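Local coordinates for putative isomerase (PDB 2PPG), which is a putative isomerase of the mandelate racemase and muconate lactonizing enzyme family, within the enolase superfamily, whose exact activity is not established, at residues Y159-P164 and E344-I349; F186-P191 and I214-H219; W240-P245 and T263-G268. One frame throughout, in Å; residues are numbered along the deposited sequence.

Contact 1 of 3, residues Y159-P164 and E344-I349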
ATOM      1  N   TYR A 159     -24.272  -6.523 -30.082  1.00 28.30           N
ATOM      2  CA  TYR A 159     -25.277  -6.997 -29.135  1.00 27.69           C
ATOM      3  C   TYR A 159     -26.459  -6.061 -29.122  1.00 25.27           C
ATOM      4  O   TYR A 159     -26.297  -4.850 -29.267  1.00 24.67           O
ATOM      5  CB  TYR A 159     -24.712  -7.200 -27.732  1.00 26.51           C
ATOM      6  CG  TYR A 159     -24.338  -5.943 -26.972  1.00 26.69           C
ATOM      7  CD1 TYR A 159     -25.299  -5.229 -26.258  1.00 27.50           C
ATOM      8  CD2 TYR A 159     -23.024  -5.505 -26.915  1.00 25.26           C
ATOM      9  CE1 TYR A 159     -24.981  -4.114 -25.548  1.00 26.56           C
ATOM     10  CE2 TYR A 159     -22.689  -4.381 -26.193  1.00 26.60           C
ATOM     11  CZ  TYR A 159     -23.676  -3.686 -25.512  1.00 28.86           C
ATOM     12  OH  TYR A 159     -23.374  -2.556 -24.782  1.00 29.14           O
ATOM     13  N   ILE A 160     -27.637  -6.649 -28.972  1.00 26.34           N
ATOM     14  CA  ILE A 160     -28.894  -5.929 -28.885  1.00 29.00           C
ATOM     15  C   ILE A 160     -28.979  -5.174 -27.573  1.00 30.20           C
ATOM     16  O   ILE A 160     -28.872  -5.755 -26.494  1.00 31.54           O
ATOM     17  CB  ILE A 160     -30.083  -6.900 -28.964  1.00 33.04           C
ATOM     18  CG1 ILE A 160     -30.107  -7.590 -30.323  1.00 32.81           C
ATOM     19  CG2 ILE A 160     -31.397  -6.161 -28.726  1.00 33.22           C
ATOM     20  CD1 ILE A 160     -30.526  -6.658 -31.432  1.00 35.94           C
ATOM     21  N   SER A 161     -29.170  -3.867 -27.683  1.00 35.96           N
ATOM     22  CA  SER A 161     -29.236  -2.989 -26.530  1.00 36.53           C
ATOM     23  C   SER A 161     -30.606  -2.372 -26.481  1.00 37.34           C
ATOM     24  O   SER A 161     -31.128  -1.942 -27.508  1.00 36.51           O
ATOM     25  CB  SER A 161     -28.212  -1.873 -26.668  1.00 38.84           C
ATOM     26  OG  SER A 161     -28.131  -1.117 -25.474  1.00 42.37           O
ATOM     27  N   GLY A 162     -31.189  -2.335 -25.287  1.00 41.09           N
ATOM     28  CA  GLY A 162     -32.499  -1.723 -25.096  1.00 44.98           C
ATOM     29  C   GLY A 162     -33.678  -2.507 -25.646  1.00 47.29           C
ATOM     30  O   GLY A 162     -33.699  -2.924 -26.812  1.00 50.43           O
ATOM     31  N   LEU A 163     -34.679  -2.700 -24.798  1.00 47.75           N
ATOM     32  CA  LEU A 163     -35.877  -3.424 -25.188  1.00 46.62           C
ATOM     33  C   LEU A 163     -37.070  -2.589 -24.801  1.00 48.24           C
ATOM     34  O   LEU A 163     -37.584  -2.740 -23.702  1.00 45.39           O
ATOM     35  CB  LEU A 163     -35.939  -4.763 -24.467  1.00 41.18           C
ATOM     36  CG  LEU A 163     -34.714  -5.654 -24.626  1.00 38.91           C
ATOM     37  CD1 LEU A 163     -34.777  -6.799 -23.639  1.00 37.82           C
ATOM     38  CD2 LEU A 163     -34.613  -6.157 -26.071  1.00 39.10           C
ATOM     39  N   PRO A 164     -37.502  -1.683 -25.697  1.00 54.23           N
ATOM     40  CA  PRO A 164     -38.616  -0.789 -25.376  1.00 55.64           C
ATOM     41  C   PRO A 164     -39.988  -1.467 -25.498  1.00 57.29           C
ATOM     42  O   PRO A 164     -40.584  -1.460 -26.578  1.00 58.60           O
ATOM     43  CB  PRO A 164     -38.472   0.352 -26.407  1.00 56.79           C
ATOM     44  CG  PRO A 164     -37.261   0.006 -27.276  1.00 54.70           C
ATOM     45  CD  PRO A 164     -36.973  -1.445 -27.053  1.00 55.19           C
ATOM     46  N   GLU A 344     -21.883  -2.474 -29.005  1.00 31.70           N
ATOM     47  CA  GLU A 344     -23.306  -2.207 -28.779  1.00 33.55           C
ATOM     48  C   GLU A 344     -24.048  -1.908 -30.087  1.00 30.08           C
ATOM     49  O   GLU A 344     -23.514  -1.253 -30.983  1.00 25.22           O
ATOM     50  CB  GLU A 344     -23.479  -1.038 -27.805  1.00 32.72           C
ATOM     51  CG  GLU A 344     -24.904  -0.825 -27.339  1.00 36.91           C
ATOM     52  CD  GLU A 344     -25.062   0.304 -26.325  1.00 40.13           C
ATOM     53  OE1 GLU A 344     -24.181   1.185 -26.241  1.00 44.10           O
ATOM     54  OE2 GLU A 344     -26.084   0.316 -25.606  1.00 42.28           O
ATOM     55  N   PHE A 345     -25.282  -2.389 -30.182  1.00 31.39           N
ATOM     56  CA  PHE A 345     -26.130  -2.124 -31.345  1.00 32.63           C
ATOM     57  C   PHE A 345     -27.542  -1.721 -30.922  1.00 34.60           C
ATOM     58  O   PHE A 345     -28.338  -2.547 -30.437  1.00 34.53           O
ATOM     59  CB  PHE A 345     -26.149  -3.341 -32.269  1.00 34.93           C
ATOM     60  CG  PHE A 345     -27.216  -3.306 -33.334  1.00 38.77           C
ATOM     61  CD1 PHE A 345     -27.268  -2.276 -34.273  1.00 37.70           C
ATOM     62  CD2 PHE A 345     -28.141  -4.336 -33.433  1.00 37.51           C
ATOM     63  CE1 PHE A 345     -28.237  -2.276 -35.269  1.00 35.80           C
ATOM     64  CE2 PHE A 345     -29.111  -4.331 -34.434  1.00 35.08           C
ATOM     65  CZ  PHE A 345     -29.158  -3.303 -35.344  1.00 33.09           C
ATOM     66  N   GLN A 346     -27.823  -0.433 -31.101  1.00 33.84           N
ATOM     67  CA  GLN A 346     -29.135   0.146 -30.887  1.00 35.61           C
ATOM     68  C   GLN A 346     -29.987  -0.077 -32.129  1.00 37.65           C
ATOM     69  O   GLN A 346     -30.057   0.781 -33.004  1.00 42.18           O
ATOM     70  CB  GLN A 346     -29.007   1.650 -30.639  1.00 35.79           C
ATOM     71  CG  GLN A 346     -28.083   2.049 -29.487  1.00 38.55           C
ATOM     72  CD  GLN A 346     -28.822   2.228 -28.173  1.00 37.76           C
ATOM     73  OE1 GLN A 346     -30.047   2.260 -28.148  1.00 40.44           O
ATOM     74  NE2 GLN A 346     -28.078   2.338 -27.075  1.00 35.16           N
ATOM     75  N   HIS A 347     -30.630  -1.233 -32.198  1.00 40.04           N
ATOM     76  CA  HIS A 347     -31.540  -1.570 -33.290  1.00 42.58           C
ATOM     77  C   HIS A 347     -32.598  -0.490 -33.541  1.00 40.73           C
ATOM     78  O   HIS A 347     -32.829  -0.085 -34.679  1.00 43.34           O
ATOM     79  CB  HIS A 347     -32.213  -2.908 -32.985  1.00 42.72           C
ATOM     80  CG  HIS A 347     -32.881  -2.942 -31.652  1.00 44.09           C
ATOM     81  ND1 HIS A 347     -34.240  -2.789 -31.499  1.00 45.03           N
ATOM     82  CD2 HIS A 347     -32.371  -3.056 -30.402  1.00 46.63           C
ATOM     83  CE1 HIS A 347     -34.543  -2.829 -30.215  1.00 47.88           C
ATOM     84  NE2 HIS A 347     -33.429  -2.992 -29.527  1.00 49.33           N
ATOM     85  N   SER A 348     -33.221  -0.019 -32.470  1.00 42.27           N
ATOM     86  CA  SER A 348     -34.304   0.958 -32.548  1.00 44.42           C
ATOM     87  C   SER A 348     -33.883   2.311 -33.149  1.00 44.29           C
ATOM     88  O   SER A 348     -34.731   3.110 -33.548  1.00 44.04           O
ATOM     89  CB  SER A 348     -34.910   1.150 -31.154  1.00 45.23           C
ATOM     90  OG  SER A 348     -33.904   1.072 -30.153  1.00 47.04           O
ATOM     91  N   ILE A 349     -32.574   2.556 -33.207  1.00 45.05           N
ATOM     92  CA  ILE A 349     -32.022   3.771 -33.818  1.00 45.88           C
ATOM     93  C   ILE A 349     -31.479   3.478 -35.215  1.00 43.81           C
ATOM     94  O   ILE A 349     -31.765   4.197 -36.169  1.00 45.56           O
ATOM     95  CB  ILE A 349     -30.886   4.380 -32.955  1.00 47.62           C
ATOM     96  CG1 ILE A 349     -31.417   4.818 -31.589  1.00 48.22           C
ATOM     97  CG2 ILE A 349     -30.223   5.568 -33.670  1.00 48.96           C
ATOM     98  CD1 ILE A 349     -30.329   4.897 -30.512  1.00 50.70           C
TER

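Contact 2 of 3, residues F186-P191 and I214-H219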
ATOM      1  N   PHE A 186     -27.252  -9.588 -25.399  1.00 28.36           N
ATOM      2  CA  PHE A 186     -28.334  -8.674 -25.049  1.00 26.82           C
ATOM      3  C   PHE A 186     -27.955  -7.805 -23.868  1.00 26.71           C
ATOM      4  O   PHE A 186     -27.161  -8.212 -23.021  1.00 27.62           O
ATOM      5  CB  PHE A 186     -29.621  -9.478 -24.760  1.00 28.17           C
ATOM      6  CG  PHE A 186     -30.060 -10.322 -25.926  1.00 28.73           C
ATOM      7  CD1 PHE A 186     -30.960  -9.826 -26.859  1.00 31.84           C
ATOM      8  CD2 PHE A 186     -29.511 -11.581 -26.135  1.00 27.96           C
ATOM      9  CE1 PHE A 186     -31.312 -10.586 -27.972  1.00 32.49           C
ATOM     10  CE2 PHE A 186     -29.856 -12.338 -27.236  1.00 26.89           C
ATOM     11  CZ  PHE A 186     -30.753 -11.841 -28.159  1.00 26.98           C
ATOM     12  N   LYS A 187     -28.504  -6.597 -23.829  1.00 26.95           N
ATOM     13  CA  LYS A 187     -28.400  -5.746 -22.652  1.00 26.17           C
ATOM     14  C   LYS A 187     -29.732  -5.045 -22.414  1.00 28.34           C
ATOM     15  O   LYS A 187     -30.301  -4.453 -23.323  1.00 33.95           O
ATOM     16  CB  LYS A 187     -27.297  -4.702 -22.833  1.00 26.19           C
ATOM     17  CG  LYS A 187     -26.930  -3.968 -21.555  1.00 27.12           C
ATOM     18  CD  LYS A 187     -25.845  -2.956 -21.795  1.00 28.06           C
ATOM     19  CE  LYS A 187     -26.400  -1.678 -22.381  1.00 31.28           C
ATOM     20  NZ  LYS A 187     -25.300  -0.886 -22.980  1.00 28.77           N
ATOM     21  N   PHE A 188     -30.235  -5.113 -21.193  1.00 32.65           N
ATOM     22  CA  PHE A 188     -31.415  -4.337 -20.818  1.00 34.09           C
ATOM     23  C   PHE A 188     -31.034  -3.232 -19.849  1.00 35.62           C
ATOM     24  O   PHE A 188     -30.108  -3.383 -19.054  1.00 32.16           O
ATOM     25  CB  PHE A 188     -32.467  -5.236 -20.175  1.00 32.62           C
ATOM     26  CG  PHE A 188     -32.064  -5.790 -18.838  1.00 29.65           C
ATOM     27  CD1 PHE A 188     -32.471  -5.171 -17.657  1.00 33.99           C
ATOM     28  CD2 PHE A 188     -31.311  -6.932 -18.748  1.00 28.81           C
ATOM     29  CE1 PHE A 188     -32.123  -5.680 -16.421  1.00 27.87           C
ATOM     30  CE2 PHE A 188     -30.959  -7.444 -17.513  1.00 31.02           C
ATOM     31  CZ  PHE A 188     -31.368  -6.816 -16.352  1.00 28.77           C
ATOM     32  N   ALA A 189     -31.761  -2.122 -19.912  1.00 43.87           N
ATOM     33  CA  ALA A 189     -31.563  -1.007 -18.969  1.00 45.62           C
ATOM     34  C   ALA A 189     -32.371  -1.240 -17.704  1.00 43.41           C
ATOM     35  O   ALA A 189     -33.541  -1.599 -17.776  1.00 40.47           O
ATOM     36  CB  ALA A 189     -31.958   0.326 -19.611  1.00 45.45           C
ATOM     37  N   SER A 190     -31.747  -1.033 -16.547  1.00 47.37           N
ATOM     38  CA  SER A 190     -32.448  -1.168 -15.260  1.00 50.25           C
ATOM     39  C   SER A 190     -33.524  -0.101 -14.947  1.00 53.81           C
ATOM     40  O   SER A 190     -34.455  -0.398 -14.204  1.00 56.05           O
ATOM     41  CB  SER A 190     -31.466  -1.318 -14.095  1.00 47.97           C
ATOM     42  OG  SER A 190     -30.804  -0.104 -13.820  1.00 49.10           O
ATOM     43  N   PRO A 191     -33.397   1.140 -15.480  1.00 57.20           N
ATOM     44  CA  PRO A 191     -34.526   2.091 -15.433  1.00 59.41           C
ATOM     45  C   PRO A 191     -35.825   1.595 -16.081  1.00 60.82           C
ATOM     46  O   PRO A 191     -36.835   2.300 -16.060  1.00 63.38           O
ATOM     47  CB  PRO A 191     -34.003   3.298 -16.226  1.00 58.47           C
ATOM     48  CG  PRO A 191     -32.544   3.236 -16.082  1.00 57.75           C
ATOM     49  CD  PRO A 191     -32.200   1.770 -16.072  1.00 57.94           C
ATOM     50  N   ILE A 214     -26.230 -12.002 -21.597  1.00 31.28           N
ATOM     51  CA  ILE A 214     -27.200 -11.024 -21.114  1.00 28.74           C
ATOM     52  C   ILE A 214     -26.550 -10.121 -20.069  1.00 32.61           C
ATOM     53  O   ILE A 214     -26.183 -10.554 -18.968  1.00 35.46           O
ATOM     54  CB  ILE A 214     -28.436 -11.698 -20.476  1.00 27.06           C
ATOM     55  CG1 ILE A 214     -29.142 -12.625 -21.470  1.00 28.26           C
ATOM     56  CG2 ILE A 214     -29.429 -10.650 -20.029  1.00 29.30           C
ATOM     57  CD1 ILE A 214     -30.184 -13.515 -20.831  1.00 27.99           C
ATOM     58  N   ALA A 215     -26.410  -8.858 -20.420  1.00 30.74           N
ATOM     59  CA  ALA A 215     -25.809  -7.901 -19.531  1.00 29.60           C
ATOM     60  C   ALA A 215     -26.883  -6.978 -18.965  1.00 30.95           C
ATOM     61  O   ALA A 215     -28.020  -6.956 -19.448  1.00 30.80           O
ATOM     62  CB  ALA A 215     -24.753  -7.111 -20.276  1.00 26.04           C
ATOM     63  N   CYS A 216     -26.517  -6.232 -17.927  1.00 33.56           N
ATOM     64  CA  CYS A 216     -27.402  -5.251 -17.320  1.00 32.92           C
ATOM     65  C   CYS A 216     -26.753  -3.863 -17.228  1.00 32.56           C
ATOM     66  O   CYS A 216     -25.674  -3.705 -16.653  1.00 30.36           O
ATOM     67  CB  CYS A 216     -27.810  -5.712 -15.933  1.00 34.68           C
ATOM     68  SG  CYS A 216     -28.827  -4.502 -15.070  1.00 40.75           S
ATOM     69  N   ASP A 217     -27.409  -2.861 -17.799  1.00 31.42           N
ATOM     70  CA  ASP A 217     -26.931  -1.493 -17.685  1.00 33.85           C
ATOM     71  C   ASP A 217     -27.652  -0.833 -16.507  1.00 35.32           C
ATOM     72  O   ASP A 217     -28.833  -0.537 -16.588  1.00 36.86           O
ATOM     73  CB  ASP A 217     -27.171  -0.742 -18.998  1.00 35.67           C
ATOM     74  CG  ASP A 217     -26.694   0.713 -18.961  1.00 40.84           C
ATOM     75  OD1 ASP A 217     -26.347   1.237 -17.879  1.00 41.87           O
ATOM     76  OD2 ASP A 217     -26.668   1.349 -20.038  1.00 45.06           O
HETATM   77  N   MSE A 218     -26.925  -0.582 -15.424  1.00 40.49           N
HETATM   78  CA  MSE A 218     -27.526  -0.135 -14.171  1.00 45.35           C
HETATM   79  C   MSE A 218     -27.666   1.371 -13.959  1.00 40.38           C
HETATM   80  O   MSE A 218     -28.168   1.807 -12.928  1.00 34.68           O
HETATM   81  CB  MSE A 218     -26.766  -0.735 -13.013  1.00 50.04           C
HETATM   82  CG  MSE A 218     -26.909  -2.218 -12.953  1.00 52.70           C
HETATM   83 SE   MSE A 218     -25.571  -2.958 -11.784  1.00 61.58          SE
HETATM   84  CE  MSE A 218     -25.616  -4.750 -12.535  1.00 58.15           C
ATOM     85  N   HIS A 219     -27.210   2.158 -14.923  1.00 38.29           N
ATOM     86  CA  HIS A 219     -27.433   3.605 -14.899  1.00 37.74           C
ATOM     87  C   HIS A 219     -27.029   4.322 -13.598  1.00 35.05           C
ATOM     88  O   HIS A 219     -27.817   5.098 -13.045  1.00 31.69           O
ATOM     89  CB  HIS A 219     -28.890   3.940 -15.278  1.00 38.21           C
ATOM     90  CG  HIS A 219     -29.141   3.941 -16.753  1.00 40.94           C
ATOM     91  ND1 HIS A 219     -29.206   2.780 -17.501  1.00 41.02           N
ATOM     92  CD2 HIS A 219     -29.328   4.961 -17.625  1.00 40.66           C
ATOM     93  CE1 HIS A 219     -29.420   3.088 -18.767  1.00 41.62           C
ATOM     94  NE2 HIS A 219     -29.497   4.404 -18.870  1.00 41.37           N
TER

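Contact 3 of 3, residues W240-P245 and T263-G268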
ATOM      1  N   TRP A 240     -23.592 -11.536 -17.911  1.00 28.82           N
ATOM      2  CA  TRP A 240     -22.482 -11.216 -18.811  1.00 23.71           C
ATOM      3  C   TRP A 240     -21.661 -10.045 -18.271  1.00 26.24           C
ATOM      4  O   TRP A 240     -20.475 -10.200 -17.984  1.00 24.31           O
ATOM      5  CB  TRP A 240     -23.050 -10.888 -20.192  1.00 26.55           C
ATOM      6  CG  TRP A 240     -22.048 -10.547 -21.250  1.00 27.29           C
ATOM      7  CD1 TRP A 240     -20.717 -10.901 -21.290  1.00 25.01           C
ATOM      8  CD2 TRP A 240     -22.304  -9.817 -22.453  1.00 28.29           C
ATOM      9  NE1 TRP A 240     -20.131 -10.402 -22.423  1.00 25.08           N
ATOM     10  CE2 TRP A 240     -21.083  -9.741 -23.163  1.00 30.29           C
ATOM     11  CE3 TRP A 240     -23.443  -9.205 -22.995  1.00 27.19           C
ATOM     12  CZ2 TRP A 240     -20.974  -9.079 -24.391  1.00 27.84           C
ATOM     13  CZ3 TRP A 240     -23.329  -8.550 -24.214  1.00 27.18           C
ATOM     14  CH2 TRP A 240     -22.105  -8.492 -24.898  1.00 26.12           C
ATOM     15  N   PHE A 241     -22.281  -8.879 -18.123  1.00 25.95           N
ATOM     16  CA  PHE A 241     -21.585  -7.774 -17.466  1.00 27.44           C
ATOM     17  C   PHE A 241     -22.474  -6.731 -16.791  1.00 27.58           C
ATOM     18  O   PHE A 241     -23.623  -6.531 -17.174  1.00 27.40           O
ATOM     19  CB  PHE A 241     -20.573  -7.112 -18.404  1.00 26.86           C
ATOM     20  CG  PHE A 241     -21.183  -6.395 -19.590  1.00 29.42           C
ATOM     21  CD1 PHE A 241     -21.757  -5.130 -19.449  1.00 30.04           C
ATOM     22  CD2 PHE A 241     -21.111  -6.950 -20.867  1.00 27.26           C
ATOM     23  CE1 PHE A 241     -22.290  -4.455 -20.557  1.00 29.73           C
ATOM     24  CE2 PHE A 241     -21.629  -6.278 -21.981  1.00 24.26           C
ATOM     25  CZ  PHE A 241     -22.215  -5.035 -21.830  1.00 24.70           C
ATOM     26  N   ALA A 242     -21.929  -6.091 -15.759  1.00 28.07           N
ATOM     27  CA  ALA A 242     -22.584  -4.974 -15.091  1.00 30.83           C
ATOM     28  C   ALA A 242     -22.023  -3.667 -15.635  1.00 29.90           C
ATOM     29  O   ALA A 242     -20.827  -3.432 -15.575  1.00 32.63           O
ATOM     30  CB  ALA A 242     -22.354  -5.057 -13.612  1.00 29.07           C
ATOM     31  N   GLU A 243     -22.890  -2.827 -16.178  1.00 34.80           N
ATOM     32  CA  GLU A 243     -22.483  -1.528 -16.717  1.00 34.74           C
ATOM     33  C   GLU A 243     -22.926  -0.401 -15.783  1.00 33.89           C
ATOM     34  O   GLU A 243     -24.004  -0.470 -15.187  1.00 32.79           O
ATOM     35  CB  GLU A 243     -23.078  -1.339 -18.121  1.00 35.78           C
ATOM     36  CG  GLU A 243     -23.140   0.108 -18.617  1.00 38.79           C
ATOM     37  CD  GLU A 243     -23.575   0.225 -20.065  1.00 40.92           C
ATOM     38  OE1 GLU A 243     -23.539  -0.797 -20.781  1.00 44.00           O
ATOM     39  OE2 GLU A 243     -23.950   1.340 -20.494  1.00 44.41           O
ATOM     40  N   ALA A 244     -22.088   0.628 -15.667  1.00 34.43           N
ATOM     41  CA  ALA A 244     -22.365   1.801 -14.829  1.00 32.37           C
ATOM     42  C   ALA A 244     -23.062   1.486 -13.496  1.00 35.12           C
ATOM     43  O   ALA A 244     -24.153   1.983 -13.262  1.00 40.09           O
ATOM     44  CB  ALA A 244     -23.175   2.809 -15.612  1.00 31.20           C
ATOM     45  N   PRO A 245     -22.434   0.674 -12.613  1.00 35.81           N
ATOM     46  CA  PRO A 245     -23.144   0.272 -11.397  1.00 33.25           C
ATOM     47  C   PRO A 245     -23.157   1.344 -10.300  1.00 30.31           C
ATOM     48  O   PRO A 245     -24.050   1.335  -9.453  1.00 28.96           O
ATOM     49  CB  PRO A 245     -22.358  -0.958 -10.925  1.00 31.99           C
ATOM     50  CG  PRO A 245     -20.983  -0.715 -11.375  1.00 33.50           C
ATOM     51  CD  PRO A 245     -21.075   0.096 -12.661  1.00 34.43           C
ATOM     52  N   THR A 263     -18.528 -11.069 -11.540  1.00 38.14           N
ATOM     53  CA  THR A 263     -19.014 -10.455 -12.769  1.00 35.89           C
ATOM     54  C   THR A 263     -18.139  -9.309 -13.258  1.00 37.69           C
ATOM     55  O   THR A 263     -17.701  -8.441 -12.477  1.00 40.39           O
ATOM     56  CB  THR A 263     -20.434  -9.892 -12.579  1.00 36.78           C
ATOM     57  OG1 THR A 263     -21.347 -10.961 -12.337  1.00 35.89           O
ATOM     58  CG2 THR A 263     -20.895  -9.115 -13.823  1.00 37.43           C
ATOM     59  N   ALA A 264     -17.906  -9.312 -14.566  1.00 33.11           N
ATOM     60  CA  ALA A 264     -17.127  -8.295 -15.231  1.00 28.55           C
ATOM     61  C   ALA A 264     -17.819  -6.927 -15.106  1.00 28.82           C
ATOM     62  O   ALA A 264     -19.028  -6.827 -15.263  1.00 26.46           O
ATOM     63  CB  ALA A 264     -16.954  -8.682 -16.663  1.00 26.77           C
ATOM     64  N   ILE A 265     -17.051  -5.888 -14.799  1.00 26.20           N
ATOM     65  CA  ILE A 265     -17.618  -4.561 -14.586  1.00 29.76           C
ATOM     66  C   ILE A 265     -17.268  -3.665 -15.753  1.00 28.10           C
ATOM     67  O   ILE A 265     -16.096  -3.552 -16.110  1.00 27.92           O
ATOM     68  CB  ILE A 265     -17.097  -3.898 -13.282  1.00 31.09           C
ATOM     69  CG1 ILE A 265     -17.511  -4.710 -12.050  1.00 29.48           C
ATOM     70  CG2 ILE A 265     -17.590  -2.469 -13.168  1.00 27.10           C
ATOM     71  CD1 ILE A 265     -18.944  -5.077 -12.022  1.00 30.62           C
ATOM     72  N   ALA A 266     -18.283  -3.028 -16.333  1.00 25.00           N
ATOM     73  CA  ALA A 266     -18.100  -2.252 -17.559  1.00 25.92           C
ATOM     74  C   ALA A 266     -18.424  -0.795 -17.345  1.00 26.37           C
ATOM     75  O   ALA A 266     -19.487  -0.470 -16.798  1.00 27.04           O
ATOM     76  CB  ALA A 266     -18.966  -2.812 -18.670  1.00 25.52           C
ATOM     77  N   VAL A 267     -17.508   0.076 -17.776  1.00 22.49           N
ATOM     78  CA  VAL A 267     -17.695   1.523 -17.666  1.00 22.04           C
ATOM     79  C   VAL A 267     -17.020   2.203 -18.833  1.00 22.80           C
ATOM     80  O   VAL A 267     -16.272   1.557 -19.561  1.00 22.74           O
ATOM     81  CB  VAL A 267     -17.112   2.091 -16.342  1.00 23.18           C
ATOM     82  CG1 VAL A 267     -17.867   1.530 -15.143  1.00 23.39           C
ATOM     83  CG2 VAL A 267     -15.602   1.806 -16.219  1.00 23.40           C
ATOM     84  N   GLY A 268     -17.282   3.495 -19.025  1.00 20.87           N
ATOM     85  CA  GLY A 268     -16.490   4.280 -19.973  1.00 22.36           C
ATOM     86  C   GLY A 268     -17.198   5.292 -20.862  1.00 26.98           C
ATOM     87  O   GLY A 268     -16.572   6.233 -21.370  1.00 28.06           O
TER
HETATM   88  O   HOH W   1     -18.865 -11.733 -16.021  1.00 28.81           O

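Contact 1 of 3, residues Y159-P164 and E344-I349
Ser161 and Glu344 meet through two outstretched side chains: in Ser161 OG stands opposite the backbone N (chi1 -172°), and in Glu344 CG does the same (chi1 -171°), with the rest of the chain extended. Ser161 OG thus donates to Glu344 OE2 over 2.5 Å, using the anti lone pair of that oxygen. OE2 also forms a salt bridge with Lys187, while OE1 accepts from the backbone of Ala319, so both carboxylate oxygens are held. Tyr159 lies beside the root of the same glutamate. Its ring takes Glu344 CA over one face, 3.7 Å from the centroid in a CH-pi contact, and its OH bonds to Lys187.

Behind these groups the strands run parallel, joined by Phe345 N to Tyr159 O (2.8 Å) and Ser161 N to Phe345 O (3.2 Å). This pairing unites the first and last strands of the enolase-type barrel and so closes it. On the opposite face, toward helix 168-180, the apolar Ile160 and Phe345 lie side by side, CD1 to CD2 3.9 Å, and Ile160 CG2 rests 3.7 Å from His347 CD2. At the start of helix 347-350, His347 turns its imidazole back to the loop after strand 155-161, its NE2-H donating to Gly162 O, 2.7 Å away and in the ring plane, at an N-H...O angle of 163°. Gly162 readily adopts the positive phi needed there. The nearly straight bond implies that NE2 carries a hydrogen and fixes the ring's rotation, while Ser161 OG, Lys187 NZ and Ala319 N together fix the position of the buried Glu344 carboxylate.

Contact 2 of 3, residues F186-P191 and I214-H219
Phe186-Ala189 and Ile214-Asp217 pair as parallel strands whose axes are 27° apart, with Ala215 N bonded to Phe186 O (2.8 Å), Asp217 N to Phe188 O (3.0 Å) and Ser190 N to Asp217 O (3.0 Å). They are the two strands of a beta-alpha-beta unit around helix 197-208, within the enolase-type barrel.

Lys187 and Asp217 leave the same face, toward the barrel interior. The lysine chain passes across the aspartate: a bend about CG-CD (chi3 81°) swings CE against Asp217 CB, 3.6 Å away, and NZ continues from there. NZ reaches Asp217 OD2 only in a long salt bridge of 3.9 Å; its stronger partner is Glu243. Ala215, small enough for this interior face, sits beside the foot of the lysine chain.

On the other face Phe188 turns its ring back over the neighbouring strand, with Cys216 CA over one ring face and Ile214 CG2 at the edge. Cys216 SG approaches obliquely, 3.7 Å from Phe188 CZ, in a sulfur-aromatic contact. Leu204 of helix 197-208 adds to this apolar layer, where aromatic, thiol and branched groups fit well.

Past the strand ends, Pro191 lays CG over the His219 imidazole, 3.8 Å from its centroid, a CH-pi contact between two compact rings. Asp217 OD1 accepts from His219 N (3.2 Å), forming an Asx turn.

Such clustered acids at barrel strand ends recall the metal-binding acids of enolase-superfamily relatives. Within the cluster, the Asx turn fixes the Asp217 carboxylate through OD1, which leaves OD2 close to Glu243 OE2 and only distantly approached by the lysine amine.

Contact 3 of 3, residues W240-P245 and T263-G268
Phe241 and Ala266 meet on the inner face of the sheet, where CD1 of the tilted ring lies 3.7 Å from the methyl CB of Ala266. The ring gets there because CG sits between the backbone N and the carbonyl carbon (chi1 66°), which also brings CD2 over the centre of the Trp240 indole. The small methyl of Ala266 suits a place where a phenyl ring comes so close. Glu243 leaves the same face, extended, and OE1 comes to the edge of the Phe241 ring, in its plane, where Lys187 and Gln290 bind it.

The strands carrying these groups flank helix 251-260 in a beta-alpha-beta unit of the barrel. Their parallel pairing rests on Ala242 N to Ala264 O (3.0 Å), Ala266 N to Ala242 O (2.7 Å) and Ala244 N to Ala266 O (3.0 Å).

The other face is aliphatic. Ile265 extends CD1 to within 3.8 Å of Ala242 CB and sets its second branch, CG2, 4.2 Å from Pro245 CG, both residues touching Leu254 of helix 251-260. At the start of the pairing, one water bridges the strands, donating to Trp240 O and accepting from Ala264 N, each 3.0 Å from it.

All three contacts belong to one curled sheet, the barrel of the enolase-type domain. Contact 1 joins segments 180 residues apart at their closest ends and closes the ring, so contacts 2 and 3, which follow each other in series, are nested within the loop it makes. Strand 155-161 neighbours strand 185-189, and strand 213-217 neighbours 241-243, giving the continuous order 343-345, 155-161, 185-189, 213-217, 241-243, 264-267. Centres of contacts 2 and 3 are about 9 Å apart, those of 1 and 2 about 11 Å, and those of 1 and 3 about 17 Å. Lys187 links all three, its NZ bridging Glu344 and Glu243, so that side chains from distant sequence positions share one polar cluster.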